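Local atomic coordinates of putative large adhesion protein (Lap) involved in biofilm formation (Marinobacter hydrocarbonoclasticus ATCC 49840, PDB entry 6M8M), a protein that binds glucose through a calcium ion with its PA14 domain and probably helps a large RTX adhesin attach the bacterium to sugar-bearing surfaces in biofilms. Residues 58-63 against 178-183; 94-99 against 184-189; 131-134 against 138-141; 189-192 against 198-201. One frame throughout, in Å; residues are numbered along the deposited sequence. Where two conformers were deposited one is given.

Contact 1. Residues 58-63 against 178-183; sequences AQVKAF and VYWDQG. With CA (calcium ion), chain E; CA (calcium ion), chain D; BGC (beta-D-glucopyranose), chain B.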
loop_
_atom_site.group_PDB
_atom_site.type_symbol
_atom_site.label_atom_id
_atom_site.label_comp_id
_atom_site.label_asym_id
_atom_site.label_seq_id
_atom_site.Cartn_x
_atom_site.Cartn_y
_atom_site.Cartn_z
ATOM N N ALA A 58 11.622 -3.407 6.891
ATOM C CA ALA A 58 12.869 -2.658 6.766
ATOM C C ALA A 58 13.556 -2.959 5.441
ATOM O O ALA A 58 14.105 -2.062 4.796
ATOM C CB ALA A 58 13.800 -2.975 7.937
ATOM N N GLN A 59 13.535 -4.219 5.027
ATOM C CA GLN A 59 14.123 -4.615 3.753
ATOM C C GLN A 59 13.411 -3.945 2.585
ATOM O O GLN A 59 14.047 -3.449 1.641
ATOM C CB GLN A 59 14.018 -6.135 3.648
ATOM C CG GLN A 59 14.423 -6.745 2.344
ATOM C CD GLN A 59 13.972 -8.186 2.224
ATOM O OE1 GLN A 59 13.055 -8.627 2.921
ATOM N NE2 GLN A 59 14.607 -8.927 1.344
ATOM N N VAL A 60 12.080 -3.930 2.627
ATOM C CA VAL A 60 11.288 -3.301 1.575
ATOM C C VAL A 60 11.558 -1.803 1.526
ATOM O O VAL A 60 11.753 -1.223 0.452
ATOM C CB VAL A 60 9.803 -3.647 1.785
ATOM C CG1 VAL A 60 8.884 -2.745 0.984
ATOM C CG2 VAL A 60 9.561 -5.113 1.445
ATOM N N LYS A 61 11.565 -1.153 2.686
ATOM C CA LYS A 61 11.843 0.276 2.728
ATOM C C LYS A 61 13.227 0.592 2.188
ATOM O O LYS A 61 13.427 1.634 1.552
ATOM C CB LYS A 61 11.700 0.813 4.143
ATOM C CG LYS A 61 10.262 0.933 4.578
ATOM C CD LYS A 61 10.125 1.664 5.892
ATOM C CE LYS A 61 8.659 1.866 6.275
ATOM N NZ LYS A 61 7.976 2.920 5.471
ATOM N N ALA A 62 14.207 -0.269 2.458
ATOM C CA ALA A 62 15.554 -0.019 1.956
ATOM C C ALA A 62 15.589 -0.095 0.443
ATOM O O ALA A 62 16.293 0.688 -0.207
ATOM C CB ALA A 62 16.544 -1.015 2.561
ATOM N N PHE A 63 14.866 -1.047 -0.143
ATOM C CA PHE A 63 14.829 -1.123 -1.597
ATOM C C PHE A 63 14.148 0.111 -2.182
ATOM O O PHE A 63 14.643 0.724 -3.147
ATOM C CB PHE A 63 14.118 -2.390 -2.063
ATOM C CG PHE A 63 14.288 -2.649 -3.526
ATOM C CD1 PHE A 63 15.461 -3.205 -4.012
ATOM C CD2 PHE A 63 13.294 -2.314 -4.427
ATOM C CE1 PHE A 63 15.636 -3.422 -5.362
ATOM C CE2 PHE A 63 13.459 -2.555 -5.785
ATOM C CZ PHE A 63 14.633 -3.094 -6.247
ATOM N N VAL A 178 3.514 1.039 2.789
ATOM C CA VAL A 178 4.325 0.152 1.962
ATOM C C VAL A 178 3.718 -1.241 2.057
ATOM O O VAL A 178 3.183 -1.632 3.103
ATOM C CB VAL A 178 5.823 0.155 2.318
ATOM C CG1 VAL A 178 6.410 1.555 2.176
ATOM C CG2 VAL A 178 6.056 -0.408 3.692
ATOM N N TYR A 179 3.805 -1.985 0.966
ATOM C CA TYR A 179 3.164 -3.286 0.807
ATOM C C TYR A 179 4.053 -4.097 -0.121
ATOM O O TYR A 179 4.684 -3.531 -1.025
ATOM C CB TYR A 179 1.724 -3.137 0.213
ATOM C CG TYR A 179 1.274 -4.380 -0.497
ATOM C CD1 TYR A 179 0.720 -5.446 0.191
ATOM C CD2 TYR A 179 1.492 -4.524 -1.855
ATOM C CE1 TYR A 179 0.372 -6.618 -0.459
ATOM C CE2 TYR A 179 1.162 -5.684 -2.512
ATOM C CZ TYR A 179 0.617 -6.734 -1.812
ATOM O OH TYR A 179 0.342 -7.877 -2.501
ATOM N N TRP A 180 4.093 -5.416 0.071
ATOM C CA TRP A 180 4.812 -6.252 -0.881
ATOM C C TRP A 180 4.141 -7.590 -1.105
ATOM O O TRP A 180 3.372 -8.093 -0.274
ATOM C CB TRP A 180 6.261 -6.474 -0.450
ATOM C CG TRP A 180 6.454 -7.386 0.724
ATOM C CD1 TRP A 180 6.686 -8.717 0.689
ATOM C CD2 TRP A 180 6.469 -7.013 2.104
ATOM N NE1 TRP A 180 6.839 -9.209 1.957
ATOM C CE2 TRP A 180 6.713 -8.182 2.847
ATOM C CE3 TRP A 180 6.294 -5.802 2.787
ATOM C CZ2 TRP A 180 6.811 -8.181 4.240
ATOM C CZ3 TRP A 180 6.392 -5.799 4.170
ATOM C CH2 TRP A 180 6.647 -6.983 4.881
ATOM N N ASP A 181 4.482 -8.153 -2.263
ATOM C CA ASP A 181 4.226 -9.542 -2.594
ATOM C C ASP A 181 5.564 -10.250 -2.763
ATOM O O ASP A 181 6.383 -9.849 -3.601
ATOM C CB ASP A 181 3.416 -9.673 -3.888
ATOM C CG ASP A 181 3.250 -11.117 -4.295
ATOM O OD1 ASP A 181 3.046 -11.937 -3.383
ATOM O OD2 ASP A 181 3.353 -11.431 -5.503
ATOM N N GLN A 182 5.791 -11.297 -1.967
ATOM C CA GLN A 182 6.963 -12.152 -2.124
ATOM C C GLN A 182 6.806 -13.140 -3.267
ATOM O O GLN A 182 7.798 -13.766 -3.673
ATOM C CB GLN A 182 7.235 -12.932 -0.829
ATOM C CG GLN A 182 6.190 -13.966 -0.442
ATOM C CD GLN A 182 6.592 -15.415 -0.673
ATOM O OE1 GLN A 182 7.774 -15.786 -0.736
ATOM N NE2 GLN A 182 5.587 -16.259 -0.774
ATOM N N GLY A 183 5.601 -13.297 -3.790
ATOM C CA GLY A 183 5.291 -14.261 -4.825
ATOM C C GLY A 183 3.984 -14.955 -4.506
ATOM O O GLY A 183 3.480 -14.916 -3.385
HETATM CA CA CA E . 2.141 -13.518 -1.965
HETATM CA CA CA D . 10.131 -13.947 -3.708
HETATM C C2 BGC B . 1.392 -16.658 -0.912
HETATM C C3 BGC B . 0.396 -17.655 -0.418
HETATM C C4 BGC B . 1.031 -18.617 0.554
HETATM C C5 BGC B . 1.700 -17.852 1.687
HETATM C C6 BGC B . 2.399 -18.723 2.683
HETATM C C1 BGC B . 2.037 -15.941 0.261
HETATM O O1 BGC B . 2.987 -15.075 -0.181
HETATM O O2 BGC B . 0.818 -15.644 -1.749
HETATM O O3 BGC B . -0.179 -18.375 -1.531
HETATM O O4 BGC B . 0.028 -19.445 1.141
HETATM O O5 BGC B . 2.691 -16.924 1.140
HETATM O O6 BGC B . 3.381 -19.523 2.075
HETATM O O HOH W 1 9.467 -16.139 -2.802
#
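A single valine methyl meets a tryptophan ring here. Val60 CG2 lies 3.6 Å from Trp180 CE3, slanting in at the rim of the six-membered ring. Val60 belongs to helix 57-66, and its CB bond points at strand 174-181. The two axes cross at 102° and come no closer than 9.1 Å, so the side chains bridge the gap. Trp180 NE1 is hydrogen-bonded outside the two segments, with Asn154 as its polar partner. Lys61 crosses Val178 at about a right angle, with Lys61 NZ 3.9 Å from Val178 CG1. The charge of Lys61 is met by a salt bridge to Glu176. Ile115 of strand 113-122 touches both Val60 and Trp180.

At the end of the strand the chain turns to the ligands. Gly183 N donates to Asp181 OD1 over 2.9 Å, forming an Asx turn. Asp181 OD1 and Gly183 O both bind one calcium ion, while Gln182 O binds another. Gln182 NE2 donates to O1 of the glucose at 2.9 Å. The helix thus packs on the strand that leads into the calcium-dependent sugar site of this PA14 domain.

Contact 2. Residues 94-99 against 184-189; sequences QSFLKD and GAAQLR. With CA (calcium ion), chain E; BGC (beta-D-glucopyranose), chain B.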
loop_
_atom_site.group_PDB
_atom_site.type_symbol
_atom_site.label_atom_id
_atom_site.label_comp_id
_atom_site.label_asym_id
_atom_site.label_seq_id
_atom_site.Cartn_x
_atom_site.Cartn_y
_atom_site.Cartn_z
ATOM N N GLN A 94 -1.629 -4.824 -13.462
ATOM C CA GLN A 94 -2.798 -4.219 -14.087
ATOM C C GLN A 94 -4.078 -4.847 -13.544
ATOM O O GLN A 94 -5.014 -4.136 -13.159
ATOM C CB GLN A 94 -2.711 -4.364 -15.605
ATOM C CG GLN A 94 -1.647 -3.496 -16.264
ATOM C CD GLN A 94 -0.243 -4.068 -16.220
ATOM O OE1 GLN A 94 -0.019 -5.217 -15.849
ATOM N NE2 GLN A 94 0.714 -3.254 -16.629
ATOM N N SER A 95 -4.130 -6.175 -13.477
ATOM C CA SER A 95 -5.308 -6.828 -12.917
ATOM C C SER A 95 -5.481 -6.492 -11.441
ATOM O O SER A 95 -6.599 -6.227 -10.978
ATOM C CB SER A 95 -5.199 -8.336 -13.118
ATOM O OG SER A 95 -5.186 -8.663 -14.496
ATOM N N PHE A 96 -4.378 -6.500 -10.687
ATOM C CA PHE A 96 -4.413 -6.232 -9.247
ATOM C C PHE A 96 -5.034 -4.888 -8.928
ATOM O O PHE A 96 -5.830 -4.788 -7.991
ATOM C CB PHE A 96 -2.958 -6.314 -8.759
ATOM C CG PHE A 96 -2.693 -5.959 -7.310
ATOM C CD1 PHE A 96 -2.809 -6.915 -6.312
ATOM C CD2 PHE A 96 -2.169 -4.730 -6.983
ATOM C CE1 PHE A 96 -2.460 -6.628 -5.012
ATOM C CE2 PHE A 96 -1.816 -4.430 -5.680
ATOM C CZ PHE A 96 -1.955 -5.397 -4.699
ATOM N N LEU A 97 -4.672 -3.854 -9.674
ATOM C CA LEU A 97 -5.097 -2.494 -9.365
ATOM C C LEU A 97 -6.530 -2.189 -9.792
ATOM O O LEU A 97 -7.027 -1.095 -9.497
ATOM C CB LEU A 97 -4.138 -1.492 -10.004
ATOM C CG LEU A 97 -2.747 -1.410 -9.390
ATOM C CD1 LEU A 97 -1.894 -0.401 -10.146
ATOM C CD2 LEU A 97 -2.777 -1.075 -7.916
ATOM N N LYS A 98 -7.219 -3.125 -10.439
ATOM C CA LYS A 98 -8.644 -2.949 -10.762
ATOM C C LYS A 98 -8.805 -1.631 -11.522
ATOM O O LYS A 98 -8.050 -1.365 -12.462
ATOM C CB LYS A 98 -9.514 -3.108 -9.519
ATOM C CG LYS A 98 -9.344 -4.438 -8.800
ATOM C CD LYS A 98 -10.454 -4.637 -7.774
ATOM C CE LYS A 98 -10.167 -5.800 -6.813
ATOM N NZ LYS A 98 -10.144 -7.111 -7.492
ATOM N N ASP A 99 -9.741 -0.773 -11.143
ATOM C CA ASP A 99 -9.964 0.443 -11.909
ATOM C C ASP A 99 -8.799 1.418 -11.813
ATOM O O ASP A 99 -8.695 2.324 -12.655
ATOM C CB ASP A 99 -11.260 1.124 -11.494
ATOM C CG ASP A 99 -11.738 2.126 -12.540
ATOM O OD1 ASP A 99 -11.779 1.761 -13.741
ATOM O OD2 ASP A 99 -12.071 3.269 -12.170
ATOM N N GLY A 184 3.438 -15.613 -5.503
ATOM C CA GLY A 184 2.219 -16.406 -5.329
ATOM C C GLY A 184 0.973 -15.556 -5.535
ATOM O O GLY A 184 0.806 -14.933 -6.584
ATOM N N ALA A 185 0.102 -15.536 -4.544
ATOM C CA ALA A 185 -1.072 -14.673 -4.573
ATOM C C ALA A 185 -0.706 -13.302 -4.015
ATOM O O ALA A 185 0.275 -13.148 -3.284
ATOM C CB ALA A 185 -2.219 -15.292 -3.781
ATOM N N ALA A 186 -1.515 -12.302 -4.349
ATOM C CA ALA A 186 -1.255 -10.944 -3.891
ATOM C C ALA A 186 -2.586 -10.231 -3.725
ATOM O O ALA A 186 -3.421 -10.240 -4.643
ATOM C CB ALA A 186 -0.387 -10.185 -4.897
ATOM N N GLN A 187 -2.761 -9.577 -2.579
ATOM C CA GLN A 187 -3.985 -8.847 -2.283
ATOM C C GLN A 187 -3.657 -7.710 -1.336
ATOM O O GLN A 187 -2.813 -7.876 -0.451
ATOM C CB GLN A 187 -5.030 -9.768 -1.640
ATOM C CG GLN A 187 -6.345 -9.061 -1.337
ATOM C CD GLN A 187 -7.437 -10.005 -0.894
ATOM O OE1 GLN A 187 -7.173 -11.160 -0.549
ATOM N NE2 GLN A 187 -8.672 -9.522 -0.892
ATOM N N LEU A 188 -4.336 -6.580 -1.503
ATOM C CA LEU A 188 -4.225 -5.473 -0.557
ATOM C C LEU A 188 -5.569 -4.757 -0.500
ATOM O O LEU A 188 -5.971 -4.111 -1.474
ATOM C CB LEU A 188 -3.127 -4.492 -0.939
ATOM C CG LEU A 188 -2.986 -3.274 -0.027
ATOM C CD1 LEU A 188 -2.588 -3.675 1.385
ATOM C CD2 LEU A 188 -1.976 -2.298 -0.613
ATOM N N ARG A 189 -6.238 -4.818 0.646
ATOM C CA ARG A 189 -7.482 -4.091 0.868
ATOM C C ARG A 189 -7.349 -3.333 2.179
ATOM O O ARG A 189 -7.160 -3.944 3.237
ATOM C CB ARG A 189 -8.673 -5.048 0.935
ATOM C CG ARG A 189 -9.999 -4.329 1.118
ATOM C CD ARG A 189 -11.142 -5.297 1.346
ATOM N NE ARG A 189 -11.328 -6.186 0.205
ATOM C CZ ARG A 189 -11.651 -7.470 0.293
ATOM N NH1 ARG A 189 -11.804 -8.054 1.479
ATOM N NH2 ARG A 189 -11.792 -8.191 -0.809
HETATM CA CA CA E . 2.141 -13.518 -1.965
HETATM C C2 BGC B . 1.392 -16.658 -0.912
HETATM C C3 BGC B . 0.396 -17.655 -0.418
HETATM C C4 BGC B . 1.031 -18.617 0.554
HETATM C C5 BGC B . 1.700 -17.852 1.687
HETATM C C6 BGC B . 2.399 -18.723 2.683
HETATM C C1 BGC B . 2.037 -15.941 0.261
HETATM O O1 BGC B . 2.987 -15.075 -0.181
HETATM O O2 BGC B . 0.818 -15.644 -1.749
HETATM O O3 BGC B . -0.179 -18.375 -1.531
HETATM O O4 BGC B . 0.028 -19.445 1.141
HETATM O O5 BGC B . 2.691 -16.924 1.140
HETATM O O6 BGC B . 3.381 -19.523 2.075
#
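Glucose O2 is gripped twice: the calcium ion binds it, and Ala185 N donates to it at 2.9 Å. That hydrogen bond is bent, with an angle of 130° at the hydrogen. Ala185 O binds the same calcium ion at 2.3 Å, and the ion also holds O1 of the sugar.

Phe96 is the side chain of helix 92-96 that reaches strand 186-194. Its CG stands opposite the backbone N (chi1 175°), which carries the ring toward the strand. The ring meets the backbone with its edge. Ala186 O lies in the ring plane, 3.8 Å from Phe96 CE1, and Phe96 CE1 is also 3.8 Å from Gln187 CA. Ala186 CB is 4.1 Å from Phe96 CE1. Farther along, Leu188 CB comes within 4.0 Å of Phe96 CZ, and the two side chains run at a slant to each other. Gln187, between Ala186 and Leu188 in sequence, turns its CB bond away from the helix.

Tyr80 meets the Phe96 ring from strand 79-83, and Leu87 touches both Phe96 and Ala186. Asp137, Asp136, Asp181 and Gly183 complete the protein ligands of the calcium ion. The helix therefore covers the start of a strand whose preceding loop forms part of the calcium-dependent glucose pocket of the PA14 domain.

Contact 3. Residues 131-134 against 138-141; sequences FRVR and GYRI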
loop_
_atom_site.group_PDB
_atom_site.type_symbol
_atom_site.label_atom_id
_atom_site.label_comp_id
_atom_site.label_asym_id
_atom_site.label_seq_id
_atom_site.Cartn_x
_atom_site.Cartn_y
_atom_site.Cartn_z
ATOM N N PHE A 131 -7.247 1.816 10.999
ATOM C CA PHE A 131 -7.219 1.029 9.779
ATOM C C PHE A 131 -7.457 -0.447 10.082
ATOM O O PHE A 131 -7.102 -0.955 11.147
ATOM C CB PHE A 131 -5.859 1.150 9.093
ATOM C CG PHE A 131 -5.589 2.480 8.452
ATOM C CD1 PHE A 131 -6.081 2.764 7.198
ATOM C CD2 PHE A 131 -4.790 3.419 9.084
ATOM C CE1 PHE A 131 -5.799 3.989 6.596
ATOM C CE2 PHE A 131 -4.509 4.634 8.482
ATOM C CZ PHE A 131 -5.009 4.915 7.235
ATOM N N ARG A 132 -8.006 -1.140 9.092
ATOM C CA ARG A 132 -8.063 -2.597 9.049
ATOM C C ARG A 132 -7.588 -3.005 7.663
ATOM O O ARG A 132 -8.007 -2.412 6.668
ATOM C CB ARG A 132 -9.457 -3.134 9.353
ATOM C CG ARG A 132 -9.500 -4.654 9.369
ATOM C CD ARG A 132 -10.816 -5.157 9.912
ATOM N NE ARG A 132 -11.893 -4.891 8.986
ATOM C CZ ARG A 132 -13.156 -5.261 9.177
ATOM N NH1 ARG A 132 -13.493 -5.917 10.282
ATOM N NH2 ARG A 132 -14.070 -4.977 8.265
ATOM N N VAL A 133 -6.705 -3.997 7.598
ATOM C CA VAL A 133 -6.013 -4.339 6.356
ATOM C C VAL A 133 -6.121 -5.832 6.112
ATOM O O VAL A 133 -5.827 -6.625 7.009
ATOM C CB VAL A 133 -4.527 -3.928 6.399
ATOM C CG1 VAL A 133 -3.834 -4.282 5.083
ATOM C CG2 VAL A 133 -4.378 -2.440 6.726
ATOM N N ARG A 134 -6.508 -6.208 4.904
ATOM C CA ARG A 134 -6.406 -7.583 4.447
ATOM C C ARG A 134 -5.323 -7.609 3.372
ATOM O O ARG A 134 -5.414 -6.871 2.379
ATOM C CB ARG A 134 -7.721 -8.098 3.879
ATOM C CG ARG A 134 -7.616 -9.559 3.426
ATOM C CD ARG A 134 -8.981 -10.130 3.101
ATOM N NE ARG A 134 -8.934 -11.537 2.716
ATOM C CZ ARG A 134 -8.875 -12.545 3.568
ATOM N NH1 ARG A 134 -8.834 -12.336 4.869
ATOM N NH2 ARG A 134 -8.848 -13.785 3.099
ATOM N N GLY A 138 3.008 -8.641 3.179
ATOM C CA GLY A 138 3.110 -7.732 4.298
ATOM C C GLY A 138 2.915 -6.271 3.940
ATOM O O GLY A 138 2.813 -5.890 2.780
ATOM N N TYR A 139 2.896 -5.456 4.989
ATOM C CA TYR A 139 2.660 -4.032 4.817
ATOM C C TYR A 139 2.965 -3.291 6.110
ATOM O O TYR A 139 3.028 -3.877 7.197
ATOM C CB TYR A 139 1.201 -3.717 4.418
ATOM C CG TYR A 139 0.233 -4.254 5.437
ATOM C CD1 TYR A 139 -0.168 -5.574 5.386
ATOM C CD2 TYR A 139 -0.218 -3.480 6.502
ATOM C CE1 TYR A 139 -1.002 -6.113 6.334
ATOM C CE2 TYR A 139 -1.058 -4.023 7.484
ATOM C CZ TYR A 139 -1.438 -5.346 7.387
ATOM O OH TYR A 139 -2.264 -5.899 8.354
ATOM N N ARG A 140 3.107 -1.974 5.976
ATOM C CA ARG A 140 3.138 -1.063 7.110
ATOM C C ARG A 140 2.426 0.218 6.707
ATOM O O ARG A 140 2.668 0.736 5.607
ATOM C CB ARG A 140 4.558 -0.728 7.553
ATOM C CG ARG A 140 4.547 0.281 8.720
ATOM C CD ARG A 140 5.914 0.580 9.257
ATOM N NE ARG A 140 6.428 -0.558 10.001
ATOM C CZ ARG A 140 7.671 -0.646 10.440
ATOM N NH1 ARG A 140 8.539 0.331 10.193
ATOM N NH2 ARG A 140 8.052 -1.721 11.098
ATOM N N ILE A 141 1.570 0.730 7.586
ATOM C CA ILE A 141 0.947 2.044 7.448
ATOM C C ILE A 141 1.485 2.944 8.549
ATOM O O ILE A 141 1.452 2.581 9.728
ATOM C CB ILE A 141 -0.591 1.970 7.554
ATOM C CG1 ILE A 141 -1.145 0.930 6.579
ATOM C CG2 ILE A 141 -1.186 3.363 7.349
ATOM C CD1 ILE A 141 -2.651 0.876 6.503
HETATM O O HOH W 2 -2.988 -8.454 7.556
#
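Val133 and Tyr139 come at each other from opposite directions across the interior. Val133 CB is already in contact, 3.5 Å from Tyr139 CZ and close to the hydroxyl oxygen. From there the side chain forks. Val133 CG1 stands opposite the backbone N (chi1 -179°) and settles over the centre of the Tyr139 ring. It is 3.5 Å from the ring centroid and 13° off the normal, a CH-pi contact. Val133 CG2 goes the other way and meets Ile141 CD1 tip to tip at 3.7 Å.

The two segments lie in different sheets. Strand 128-136 pairs with strands 158-166 and 186-194, while strand 139-143 pairs with strands 146-151 and 174-181. Their axes are 9.7 Å apart and run nearly antiparallel, at 166°. This is the face-to-face packing of a beta sandwich, here in the PA14 domain, and the short connection between the two strands carries the chain from one sheet to the other.

Ile141 CD1 also lies over a face of the Phe131 ring, offset toward the rim and 4.1 Å from its centroid. Ile141 CG2 reaches the same ring at Phe131 CE2, 3.7 Å away. Phe202 meets Phe131 edge-to-face, and Val148 touches both Phe131 and Ile141. The Tyr139 hydroxyl is bonded to a water that lies at the ring edge, in its plane. That water is 2.8 Å from Tyr139 OH and gives a weak bond to Val133 O.

Contact 4. Residues 189-192 against 198-201; sequences RIEL and AYEI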
loop_
_atom_site.group_PDB
_atom_site.type_symbol
_atom_site.label_atom_id
_atom_site.label_comp_id
_atom_site.label_asym_id
_atom_site.label_seq_id
_atom_site.Cartn_x
_atom_site.Cartn_y
_atom_site.Cartn_z
ATOM N N ARG A 189 -6.238 -4.818 0.646
ATOM C CA ARG A 189 -7.482 -4.091 0.868
ATOM C C ARG A 189 -7.349 -3.333 2.179
ATOM O O ARG A 189 -7.160 -3.944 3.237
ATOM C CB ARG A 189 -8.673 -5.048 0.935
ATOM C CG ARG A 189 -9.999 -4.329 1.118
ATOM C CD ARG A 189 -11.142 -5.297 1.346
ATOM N NE ARG A 189 -11.328 -6.186 0.205
ATOM C CZ ARG A 189 -11.651 -7.470 0.293
ATOM N NH1 ARG A 189 -11.804 -8.054 1.479
ATOM N NH2 ARG A 189 -11.792 -8.191 -0.809
ATOM N N ILE A 190 -7.439 -2.011 2.117
ATOM C CA ILE A 190 -7.309 -1.156 3.283
ATOM C C ILE A 190 -8.650 -0.490 3.552
ATOM O O ILE A 190 -9.244 0.116 2.650
ATOM C CB ILE A 190 -6.202 -0.103 3.090
ATOM C CG1 ILE A 190 -4.880 -0.801 2.789
ATOM C CG2 ILE A 190 -6.095 0.792 4.311
ATOM C CD1 ILE A 190 -3.707 0.116 2.571
ATOM N N GLU A 191 -9.106 -0.601 4.796
ATOM C CA GLU A 191 -10.282 0.091 5.286
ATOM C C GLU A 191 -9.882 1.068 6.380
ATOM O O GLU A 191 -8.921 0.844 7.113
ATOM C CB GLU A 191 -11.288 -0.891 5.883
ATOM C CG GLU A 191 -11.879 -1.899 4.935
ATOM C CD GLU A 191 -12.456 -3.084 5.672
ATOM O OE1 GLU A 191 -13.697 -3.258 5.637
ATOM O OE2 GLU A 191 -11.678 -3.816 6.314
ATOM N N LEU A 192 -10.654 2.138 6.512
ATOM C CA LEU A 192 -10.454 3.156 7.539
ATOM C C LEU A 192 -11.792 3.443 8.196
ATOM O O LEU A 192 -12.820 3.511 7.515
ATOM C CB LEU A 192 -9.908 4.422 6.883
ATOM C CG LEU A 192 -9.662 5.606 7.815
ATOM C CD1 LEU A 192 -8.585 5.322 8.824
ATOM C CD2 LEU A 192 -9.263 6.840 7.001
ATOM N N ALA A 198 -18.143 2.946 11.300
ATOM C CA ALA A 198 -18.032 1.794 10.419
ATOM C C ALA A 198 -16.854 1.945 9.469
ATOM O O ALA A 198 -16.500 3.047 9.049
ATOM C CB ALA A 198 -19.314 1.634 9.595
ATOM N N TYR A 199 -16.278 0.806 9.102
ATOM C CA TYR A 199 -15.194 0.788 8.135
ATOM C C TYR A 199 -15.672 1.153 6.735
ATOM O O TYR A 199 -16.764 0.764 6.307
ATOM C CB TYR A 199 -14.566 -0.599 8.077
ATOM C CG TYR A 199 -13.648 -0.912 9.233
ATOM C CD1 TYR A 199 -12.463 -0.208 9.425
ATOM C CD2 TYR A 199 -13.956 -1.915 10.140
ATOM C CE1 TYR A 199 -11.620 -0.495 10.467
ATOM C CE2 TYR A 199 -13.120 -2.210 11.197
ATOM C CZ TYR A 199 -11.941 -1.497 11.350
ATOM O OH TYR A 199 -11.106 -1.768 12.397
ATOM N N GLU A 200 -14.829 1.900 6.015
ATOM C CA GLU A 200 -15.001 2.258 4.618
ATOM C C GLU A 200 -13.717 1.898 3.883
ATOM O O GLU A 200 -12.628 2.007 4.449
ATOM C CB GLU A 200 -15.234 3.787 4.491
ATOM C CG GLU A 200 -16.476 4.295 5.227
ATOM C CD GLU A 200 -16.528 5.816 5.387
ATOM O OE1 GLU A 200 -17.500 6.308 6.000
ATOM O OE2 GLU A 200 -15.612 6.531 4.927
ATOM N N ILE A 201 -13.825 1.508 2.609
ATOM C CA ILE A 201 -12.618 1.294 1.814
ATOM C C ILE A 201 -11.837 2.598 1.727
ATOM O O ILE A 201 -12.376 3.649 1.356
ATOM C CB ILE A 201 -12.960 0.757 0.415
ATOM C CG1 ILE A 201 -13.655 -0.596 0.491
ATOM C CG2 ILE A 201 -11.684 0.663 -0.440
ATOM C CD1 ILE A 201 -12.778 -1.724 0.989
HETATM O O HOH W 3 -15.385 -1.486 4.333
#
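Glu191 and Tyr199 cross at about a right angle on one side of a beta hairpin. The hairpin is made by strands 186-194 and 200-201 and belongs to the five-stranded antiparallel sheet of the PA14 domain. Although the side chains cross, the flat groups are only modestly turned: the Glu191 carboxylate and the Tyr199 ring have planes 26° apart. Glu191 CB is 3.8 Å from Tyr199 CD1, and Glu191 OE1 lies 3.7 Å from Tyr199 CB. The CB bond of Tyr199 points toward the partner strand. Tyr199 CG stands opposite its own carbonyl carbon (chi1 -77°), which lays the ring beside Glu191 CB with its edge to the Leu192 carbonyl carbon.

Arg189 and Ile201 meet at a slant. Ile201 CD1 packs 3.8 Å from Arg189 CG and also approaches Arg189 CD, so it is the aliphatic part of the arginine that is used. Ile201 starts out away from the strand, and its CD1 bends back to make this contact. The arginine's polar end goes to Asp79 in a salt bridge. Glu191 OE2 forms a salt bridge with Arg132 of the neighbouring strand 128-136.

The backbones are joined at Leu192 and Glu200, an antiparallel hydrogen-bonded pair. Leu192 N donates to Glu200 O at 2.9 Å, and Glu200 N returns a bond to Leu192 O at 3.0 Å. Leu192 and Glu200 turn their side chains to the same face, and Glu200 OE2 is bonded to His206. Glu191 and Ile201 form the next, non-hydrogen-bonded pair. A water donates to Glu191 OE1 at 2.8 Å and makes a weak bond to Tyr199 O.

In the fold
Contact 3 lies between the two sheets of the PA14 sandwich, its centre 13 Å from contact 1 and 14 Å from contact 2. Contacts 1 and 2 are 16 Å apart and touch through Tyr179, which packs on Ala186 and Phe96. Along the chain these two interleave, contact 3 falls within the span of both, and contact 4 comes last, starting where contact 2 ends. The loop between strands 174-181 and 186-194 serves one calcium ion and the glucose. Contact 4 shares Arg189 with contact 2 and lies 22 Å from contact 1, on the opposite side of the chain's centre. Strand 186-194 therefore runs from the sugar site to the far hairpin, beside strand 128-136.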